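Local atomic coordinates of polyhomeotic-proximal chromatin protein (Drosophila melanogaster, PDB entry 1KW4), a protein that acts as a Polycomb group chromatin component of the PRC1 complex, maintaining repression of homeotic genes, and forms a helical polymer through its SAM domain. Residues I14-I26 with V36-L50. The protein carries 1 engineered substitution. Sequence-based numbering, arbitrary orientation.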
ATOM      1  N   ILE A  14      -3.698   5.713  -9.989  1.00 21.63           N
ATOM      2  CA  ILE A  14      -3.811   4.756  -8.889  1.00 20.00           C
ATOM      3  C   ILE A  14      -5.185   4.092  -8.856  1.00 20.09           C
ATOM      4  O   ILE A  14      -5.296   2.893  -8.598  1.00 18.19           O
ATOM      5  CB  ILE A  14      -3.536   5.436  -7.513  1.00 22.15           C
ATOM      6  CG1 ILE A  14      -2.096   5.949  -7.467  1.00 23.42           C
ATOM      7  CG2 ILE A  14      -3.745   4.433  -6.378  1.00 20.04           C
ATOM      8  CD1 ILE A  14      -1.768   6.731  -6.206  1.00 28.01           C
ATOM      9  N   SER A  15      -6.234   4.858  -9.138  1.00 19.29           N
ATOM     10  CA  SER A  15      -7.581   4.305  -9.126  1.00 21.21           C
ATOM     11  C   SER A  15      -7.754   3.127 -10.093  1.00 21.88           C
ATOM     12  O   SER A  15      -8.687   2.339  -9.948  1.00 22.48           O
ATOM     13  CB  SER A  15      -8.608   5.404  -9.446  1.00 23.92           C
ATOM     14  OG  SER A  15      -8.299   6.055 -10.667  1.00 25.96           O
ATOM     15  N   SER A  16      -6.854   3.002 -11.068  1.00 20.90           N
ATOM     16  CA  SER A  16      -6.920   1.912 -12.044  1.00 21.73           C
ATOM     17  C   SER A  16      -6.075   0.686 -11.671  1.00 22.61           C
ATOM     18  O   SER A  16      -6.146  -0.349 -12.344  1.00 23.96           O
ATOM     19  CB  SER A  16      -6.468   2.407 -13.423  1.00 23.27           C
ATOM     20  OG  SER A  16      -5.055   2.586 -13.459  1.00 26.74           O
ATOM     21  N   TRP A  17      -5.283   0.792 -10.607  1.00 20.31           N
ATOM     22  CA  TRP A  17      -4.416  -0.318 -10.196  1.00 19.13           C
ATOM     23  C   TRP A  17      -5.158  -1.551  -9.685  1.00 18.42           C
ATOM     24  O   TRP A  17      -6.111  -1.446  -8.916  1.00 19.01           O
ATOM     25  CB  TRP A  17      -3.437   0.134  -9.103  1.00 18.34           C
ATOM     26  CG  TRP A  17      -2.419   1.177  -9.511  1.00 18.65           C
ATOM     27  CD1 TRP A  17      -2.354   1.864 -10.695  1.00 19.38           C
ATOM     28  CD2 TRP A  17      -1.363   1.692  -8.691  1.00 19.02           C
ATOM     29  NE1 TRP A  17      -1.325   2.782 -10.655  1.00 19.71           N
ATOM     30  CE2 TRP A  17      -0.703   2.695  -9.436  1.00 21.02           C
ATOM     31  CE3 TRP A  17      -0.913   1.402  -7.393  1.00 20.43           C
ATOM     32  CZ2 TRP A  17       0.384   3.414  -8.924  1.00 21.98           C
ATOM     33  CZ3 TRP A  17       0.165   2.115  -6.883  1.00 20.30           C
ATOM     34  CH2 TRP A  17       0.803   3.111  -7.647  1.00 21.21           C
ATOM     35  N   SER A  18      -4.706  -2.725 -10.111  1.00 19.05           N
ATOM     36  CA  SER A  18      -5.300  -3.982  -9.667  1.00 18.59           C
ATOM     37  C   SER A  18      -4.636  -4.397  -8.351  1.00 19.63           C
ATOM     38  O   SER A  18      -3.715  -3.730  -7.876  1.00 17.34           O
ATOM     39  CB  SER A  18      -5.052  -5.076 -10.707  1.00 20.96           C
ATOM     40  OG  SER A  18      -3.660  -5.335 -10.837  1.00 19.93           O
ATOM     41  N   VAL A  19      -5.103  -5.496  -7.763  1.00 19.19           N
ATOM     42  CA  VAL A  19      -4.496  -5.991  -6.527  1.00 20.08           C
ATOM     43  C   VAL A  19      -3.039  -6.360  -6.833  1.00 20.07           C
ATOM     44  O   VAL A  19      -2.137  -6.068  -6.044  1.00 19.09           O
ATOM     45  CB  VAL A  19      -5.250  -7.236  -5.983  1.00 20.48           C
ATOM     46  CG1 VAL A  19      -4.441  -7.902  -4.864  1.00 21.70           C
ATOM     47  CG2 VAL A  19      -6.619  -6.816  -5.438  1.00 20.73           C
ATOM     48  N   ASP A  20      -2.803  -7.001  -7.978  1.00 20.45           N
ATOM     49  CA  ASP A  20      -1.437  -7.376  -8.353  1.00 22.11           C
ATOM     50  C   ASP A  20      -0.551  -6.142  -8.541  1.00 21.10           C
ATOM     51  O   ASP A  20       0.625  -6.157  -8.163  1.00 20.56           O
ATOM     52  CB  ASP A  20      -1.422  -8.214  -9.637  1.00 25.76           C
ATOM     53  CG  ASP A  20      -1.951  -9.622  -9.425  1.00 29.71           C
ATOM     54  OD1 ASP A  20      -2.076 -10.053  -8.258  1.00 31.38           O
ATOM     55  OD2 ASP A  20      -2.231 -10.303 -10.435  1.00 33.61           O
ATOM     56  N   ASP A  21      -1.107  -5.081  -9.123  1.00 19.69           N
ATOM     57  CA  ASP A  21      -0.352  -3.842  -9.331  1.00 19.23           C
ATOM     58  C   ASP A  21       0.077  -3.258  -7.979  1.00 18.11           C
ATOM     59  O   ASP A  21       1.214  -2.820  -7.811  1.00 18.25           O
ATOM     60  CB  ASP A  21      -1.195  -2.790 -10.073  1.00 20.71           C
ATOM     61  CG  ASP A  21      -1.454  -3.146 -11.530  1.00 26.64           C
ATOM     62  OD1 ASP A  21      -0.620  -3.848 -12.143  1.00 27.95           O
ATOM     63  OD2 ASP A  21      -2.492  -2.699 -12.070  1.00 26.13           O
ATOM     64  N   VAL A  22      -0.847  -3.235  -7.022  1.00 17.27           N
ATOM     65  CA  VAL A  22      -0.540  -2.713  -5.691  1.00 15.31           C
ATOM     66  C   VAL A  22       0.546  -3.557  -5.014  1.00 16.07           C
ATOM     67  O   VAL A  22       1.433  -3.016  -4.357  1.00 17.02           O
ATOM     68  CB  VAL A  22      -1.809  -2.685  -4.796  1.00 14.12           C
ATOM     69  CG1 VAL A  22      -1.427  -2.393  -3.335  1.00 14.20           C
ATOM     70  CG2 VAL A  22      -2.781  -1.612  -5.306  1.00 15.72           C
ATOM     71  N   SER A  23       0.492  -4.877  -5.184  1.00 16.02           N
ATOM     72  CA  SER A  23       1.491  -5.748  -4.559  1.00 17.15           C
ATOM     73  C   SER A  23       2.897  -5.463  -5.098  1.00 18.30           C
ATOM     74  O   SER A  23       3.886  -5.561  -4.368  1.00 17.84           O
ATOM     75  CB  SER A  23       1.128  -7.230  -4.766  1.00 18.24           C
ATOM     76  OG  SER A  23       1.372  -7.652  -6.095  1.00 20.10           O
ATOM     77  N   ASN A  24       2.989  -5.107  -6.374  1.00 18.45           N
ATOM     78  CA  ASN A  24       4.286  -4.791  -6.965  1.00 19.91           C
ATOM     79  C   ASN A  24       4.792  -3.437  -6.454  1.00 20.56           C
ATOM     80  O   ASN A  24       5.996  -3.243  -6.257  1.00 21.39           O
ATOM     81  CB  ASN A  24       4.183  -4.798  -8.494  1.00 22.51           C
ATOM     82  CG  ASN A  24       4.196  -6.208  -9.066  1.00 25.40           C
ATOM     83  OD1 ASN A  24       5.159  -6.952  -8.874  1.00 28.69           O
ATOM     84  ND2 ASN A  24       3.132  -6.582  -9.766  1.00 26.31           N
ATOM     85  N   PHE A  25       3.864  -2.511  -6.239  1.00 20.02           N
ATOM     86  CA  PHE A  25       4.180  -1.184  -5.713  1.00 20.04           C
ATOM     87  C   PHE A  25       4.774  -1.332  -4.303  1.00 20.08           C
ATOM     88  O   PHE A  25       5.800  -0.724  -3.979  1.00 20.76           O
ATOM     89  CB  PHE A  25       2.898  -0.337  -5.679  1.00 20.35           C
ATOM     90  CG  PHE A  25       3.023   0.954  -4.904  1.00 21.42           C
ATOM     91  CD1 PHE A  25       3.765   2.021  -5.403  1.00 22.71           C
ATOM     92  CD2 PHE A  25       2.360   1.109  -3.687  1.00 21.55           C
ATOM     93  CE1 PHE A  25       3.845   3.226  -4.703  1.00 23.76           C
ATOM     94  CE2 PHE A  25       2.432   2.312  -2.977  1.00 24.37           C
ATOM     95  CZ  PHE A  25       3.177   3.374  -3.491  1.00 24.61           C
ATOM     96  N   ILE A  26       4.136  -2.154  -3.474  1.00 18.36           N
ATOM     97  CA  ILE A  26       4.604  -2.387  -2.106  1.00 17.88           C
ATOM     98  C   ILE A  26       5.964  -3.102  -2.111  1.00 21.12           C
ATOM     99  O   ILE A  26       6.862  -2.758  -1.337  1.00 20.76           O
ATOM    100  CB  ILE A  26       3.554  -3.222  -1.302  1.00 18.81           C
ATOM    101  CG1 ILE A  26       2.246  -2.425  -1.163  1.00 16.95           C
ATOM    102  CG2 ILE A  26       4.095  -3.587   0.079  1.00 19.18           C
ATOM    103  CD1 ILE A  26       2.396  -1.060  -0.460  1.00 18.61           C
ATOM    104  N   VAL A  36       4.000  -7.651   1.405  1.00 20.49           N
ATOM    105  CA  VAL A  36       3.391  -7.942   0.110  1.00 20.15           C
ATOM    106  C   VAL A  36       2.252  -8.963   0.211  1.00 21.09           C
ATOM    107  O   VAL A  36       1.175  -8.753  -0.345  1.00 21.37           O
ATOM    108  CB  VAL A  36       4.448  -8.456  -0.909  1.00 19.90           C
ATOM    109  CG1 VAL A  36       3.763  -8.973  -2.166  1.00 21.74           C
ATOM    110  CG2 VAL A  36       5.404  -7.330  -1.277  1.00 20.84           C
ATOM    111  N   ASP A  37       2.475 -10.067   0.919  1.00 22.17           N
ATOM    112  CA  ASP A  37       1.423 -11.075   1.037  1.00 24.96           C
ATOM    113  C   ASP A  37       0.178 -10.571   1.763  1.00 24.47           C
ATOM    114  O   ASP A  37      -0.934 -11.002   1.457  1.00 26.05           O
ATOM    115  CB  ASP A  37       1.953 -12.335   1.730  1.00 26.71           C
ATOM    116  CG  ASP A  37       2.968 -13.082   0.883  1.00 31.99           C
ATOM    117  OD1 ASP A  37       2.968 -12.896  -0.354  1.00 32.31           O
ATOM    118  OD2 ASP A  37       3.760 -13.866   1.453  1.00 36.14           O
ATOM    119  N   ASP A  38       0.358  -9.667   2.722  1.00 23.96           N
ATOM    120  CA  ASP A  38      -0.775  -9.115   3.461  1.00 25.43           C
ATOM    121  C   ASP A  38      -1.665  -8.280   2.541  1.00 23.46           C
ATOM    122  O   ASP A  38      -2.894  -8.356   2.622  1.00 22.31           O
ATOM    123  CB  ASP A  38      -0.294  -8.254   4.632  1.00 29.45           C
ATOM    124  CG  ASP A  38       0.480  -9.053   5.660  1.00 36.67           C
ATOM    125  OD1 ASP A  38       0.007 -10.147   6.037  1.00 38.72           O
ATOM    126  OD2 ASP A  38       1.556  -8.587   6.094  1.00 40.49           O
ATOM    127  N   PHE A  39      -1.052  -7.482   1.670  1.00 21.34           N
ATOM    128  CA  PHE A  39      -1.833  -6.666   0.743  1.00 19.69           C
ATOM    129  C   PHE A  39      -2.621  -7.552  -0.221  1.00 20.05           C
ATOM    130  O   PHE A  39      -3.779  -7.267  -0.540  1.00 19.33           O
ATOM    131  CB  PHE A  39      -0.924  -5.701  -0.040  1.00 19.24           C
ATOM    132  CG  PHE A  39      -0.629  -4.423   0.698  1.00 18.43           C
ATOM    133  CD1 PHE A  39       0.330  -4.386   1.708  1.00 19.54           C
ATOM    134  CD2 PHE A  39      -1.363  -3.272   0.428  1.00 19.29           C
ATOM    135  CE1 PHE A  39       0.549  -3.218   2.443  1.00 21.38           C
ATOM    136  CE2 PHE A  39      -1.154  -2.099   1.157  1.00 19.45           C
ATOM    137  CZ  PHE A  39      -0.198  -2.073   2.167  1.00 18.95           C
ATOM    138  N   ILE A  40      -2.001  -8.637  -0.678  1.00 19.38           N
ATOM    139  CA  ILE A  40      -2.679  -9.546  -1.596  1.00 21.70           C
ATOM    140  C   ILE A  40      -3.832 -10.246  -0.877  1.00 23.94           C
ATOM    141  O   ILE A  40      -4.945 -10.328  -1.407  1.00 23.13           O
ATOM    142  CB  ILE A  40      -1.698 -10.602  -2.167  1.00 22.49           C
ATOM    143  CG1 ILE A  40      -0.660  -9.912  -3.055  1.00 21.95           C
ATOM    144  CG2 ILE A  40      -2.461 -11.652  -2.984  1.00 26.48           C
ATOM    145  CD1 ILE A  40       0.478 -10.827  -3.505  1.00 25.35           C
ATOM    146  N   GLN A  41      -3.568 -10.731   0.335  1.00 24.18           N
ATOM    147  CA  GLN A  41      -4.585 -11.428   1.122  1.00 27.86           C
ATOM    148  C   GLN A  41      -5.792 -10.548   1.449  1.00 27.75           C
ATOM    149  O   GLN A  41      -6.924 -11.030   1.482  1.00 28.07           O
ATOM    150  CB  GLN A  41      -3.972 -11.965   2.421  1.00 32.38           C
ATOM    151  CG  GLN A  41      -4.968 -12.691   3.319  1.00 39.83           C
ATOM    152  CD  GLN A  41      -4.341 -13.198   4.603  1.00 44.43           C
ATOM    153  OE1 GLN A  41      -3.812 -12.421   5.400  1.00 48.57           O
ATOM    154  NE2 GLN A  41      -4.398 -14.510   4.812  1.00 48.15           N
ATOM    155  N   GLN A  42      -5.558  -9.261   1.692  1.00 24.44           N
ATOM    156  CA  GLN A  42      -6.652  -8.351   2.012  1.00 24.27           C
ATOM    157  C   GLN A  42      -7.279  -7.733   0.760  1.00 22.75           C
ATOM    158  O   GLN A  42      -8.162  -6.875   0.862  1.00 22.58           O
ATOM    159  CB  GLN A  42      -6.171  -7.246   2.955  1.00 25.32           C
ATOM    160  CG  GLN A  42      -5.777  -7.739   4.344  1.00 28.26           C
ATOM    161  CD  GLN A  42      -6.909  -8.477   5.043  1.00 31.36           C
ATOM    162  OE1 GLN A  42      -8.022  -7.964   5.157  1.00 28.75           O
ATOM    163  NE2 GLN A  42      -6.625  -9.685   5.515  1.00 32.71           N
ATOM    164  N   GLU A  43      -6.818  -8.180  -0.405  1.00 20.30           N
ATOM    165  CA  GLU A  43      -7.310  -7.721  -1.705  1.00 22.90           C
ATOM    166  C   GLU A  43      -7.335  -6.201  -1.843  1.00 22.29           C
ATOM    167  O   GLU A  43      -8.350  -5.603  -2.217  1.00 20.43           O
ATOM    168  CB  GLU A  43      -8.705  -8.305  -1.967  1.00 27.24           C
ATOM    169  CG  GLU A  43      -8.739  -9.817  -1.792  1.00 31.76           C
ATOM    170  CD  GLU A  43     -10.104 -10.419  -2.060  1.00 37.95           C
ATOM    171  OE1 GLU A  43     -11.109  -9.877  -1.554  1.00 39.41           O
ATOM    172  OE2 GLU A  43     -10.168 -11.448  -2.767  1.00 43.13           O
ATOM    173  N   ILE A  44      -6.197  -5.584  -1.548  1.00 19.22           N
ATOM    174  CA  ILE A  44      -6.069  -4.137  -1.645  1.00 18.03           C
ATOM    175  C   ILE A  44      -5.734  -3.739  -3.087  1.00 18.10           C
ATOM    176  O   ILE A  44      -4.622  -3.999  -3.562  1.00 17.22           O
ATOM    177  CB  ILE A  44      -4.924  -3.610  -0.726  1.00 19.33           C
ATOM    178  CG1 ILE A  44      -5.137  -4.067   0.728  1.00 21.51           C
ATOM    179  CG2 ILE A  44      -4.829  -2.085  -0.831  1.00 17.97           C
ATOM    180  CD1 ILE A  44      -6.325  -3.455   1.428  1.00 24.86           C
ATOM    181  N   ASP A  45      -6.692  -3.141  -3.792  1.00 17.88           N
ATOM    182  CA  ASP A  45      -6.437  -2.662  -5.149  1.00 19.18           C
ATOM    183  C   ASP A  45      -6.226  -1.151  -5.041  1.00 18.48           C
ATOM    184  O   ASP A  45      -6.188  -0.619  -3.933  1.00 18.24           O
ATOM    185  CB  ASP A  45      -7.594  -2.994  -6.111  1.00 20.47           C
ATOM    186  CG  ASP A  45      -8.922  -2.388  -5.687  1.00 24.57           C
ATOM    187  OD1 ASP A  45      -8.975  -1.645  -4.686  1.00 22.29           O
ATOM    188  OD2 ASP A  45      -9.927  -2.666  -6.380  1.00 28.05           O
ATOM    189  N   GLY A  46      -6.076  -0.468  -6.175  1.00 17.54           N
ATOM    190  CA  GLY A  46      -5.839   0.969  -6.153  1.00 18.49           C
ATOM    191  C   GLY A  46      -6.873   1.813  -5.427  1.00 19.26           C
ATOM    192  O   GLY A  46      -6.523   2.730  -4.675  1.00 18.86           O
ATOM    193  N   GLN A  47      -8.148   1.524  -5.656  1.00 19.72           N
ATOM    194  CA  GLN A  47      -9.211   2.277  -4.995  1.00 22.07           C
ATOM    195  C   GLN A  47      -9.112   2.144  -3.477  1.00 22.87           C
ATOM    196  O   GLN A  47      -9.328   3.116  -2.749  1.00 22.89           O
ATOM    197  CB  GLN A  47     -10.579   1.796  -5.483  1.00 24.88           C
ATOM    198  CG  GLN A  47     -10.914   2.243  -6.899  1.00 31.33           C
ATOM    199  CD  GLN A  47     -11.371   3.688  -6.964  1.00 35.78           C
ATOM    200  OE1 GLN A  47     -10.712   4.588  -6.439  1.00 40.25           O
ATOM    201  NE2 GLN A  47     -12.506   3.919  -7.615  1.00 39.13           N
ATOM    202  N   ALA A  48      -8.782   0.948  -3.000  1.00 20.04           N
ATOM    203  CA  ALA A  48      -8.642   0.719  -1.564  1.00 20.68           C
ATOM    204  C   ALA A  48      -7.387   1.408  -1.029  1.00 19.82           C
ATOM    205  O   ALA A  48      -7.390   1.966   0.072  1.00 20.78           O
ATOM    206  CB  ALA A  48      -8.578  -0.778  -1.273  1.00 21.59           C
ATOM    207  N   LEU A  49      -6.310   1.361  -1.809  1.00 18.89           N
ATOM    208  CA  LEU A  49      -5.044   1.978  -1.413  1.00 20.06           C
ATOM    209  C   LEU A  49      -5.205   3.476  -1.145  1.00 21.11           C
ATOM    210  O   LEU A  49      -4.600   4.027  -0.219  1.00 20.99           O
ATOM    211  CB  LEU A  49      -3.992   1.758  -2.506  1.00 20.39           C
ATOM    212  CG  LEU A  49      -2.580   2.280  -2.231  1.00 19.45           C
ATOM    213  CD1 LEU A  49      -1.993   1.560  -1.019  1.00 21.38           C
ATOM    214  CD2 LEU A  49      -1.700   2.062  -3.460  1.00 19.43           C
ATOM    215  N   LEU A  50      -6.024   4.133  -1.956  1.00 21.22           N
ATOM    216  CA  LEU A  50      -6.258   5.562  -1.800  1.00 24.43           C
ATOM    217  C   LEU A  50      -6.953   5.889  -0.477  1.00 25.91           C
ATOM    218  O   LEU A  50      -6.836   7.007   0.034  1.00 25.22           O
ATOM    219  CB  LEU A  50      -7.092   6.085  -2.974  1.00 23.99           C
ATOM    220  CG  LEU A  50      -6.356   6.139  -4.320  1.00 25.45           C
ATOM    221  CD1 LEU A  50      -7.340   6.390  -5.451  1.00 26.35           C
ATOM    222  CD2 LEU A  50      -5.296   7.231  -4.269  1.00 27.87           C
TER
HETATM  223  O   HOH W   1      -8.484   0.016  -8.420  1.00 25.57           O
HETATM  224  O   HOH W   2      -2.281  -5.754  -3.134  1.00 22.54           O
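Ile14 meets Leu50 at one end of this contact in the SAM domain, a small bundle of five helices. CG2 of Ile14 lies 3.7 Å from CG of Leu50, and the two side chains cross obliquely. Ile14 also touches Ile78 of helix 65-78. Ile14 O receives a CA-H...O contact from Gly46 CA at 3.2 Å, so the two segments' backbones touch directly at this glycine. Ser15 O and Trp17 O both accept from one water, which in turn accepts from Gln47 N. Trp17 O also accepts from Gly46 N at 2.9 Å. That bond is nearly straight (166°), but the donor sits above the carbonyl plane. CZ3 of Trp17 touches CD2 of Leu49 at 3.9 Å, while Trp17 NE1 bonds to Pro12 O. Ser18 and Asp21 form a capping box at the start of helix 19-27. Val19 CG2 rests on the Glu43 backbone, where a Schellman motif ends helix 36-41. A second water links Val19 O to Ile44 O. Val22 straddles that same carbonyl: its CB is 3.3 Å from Ile44 O. With CG1 anti to the backbone N (chi1 169°), that methyl reaches Phe39 CD2 and CG2 reaches the Asp45 backbone. Ser23 CB packs on Ile40 CG1 at 3.6 Å, and its OG donates to Asp20 O within its own helix. Here helices 19-26 and 36-41 run almost antiparallel, their axes 9.0 Å apart. Ile26 closes the contact with a CH-pi interaction: CG1 stands 3.8 Å from the centroid of the Phe39 ring, only 4° off its normal.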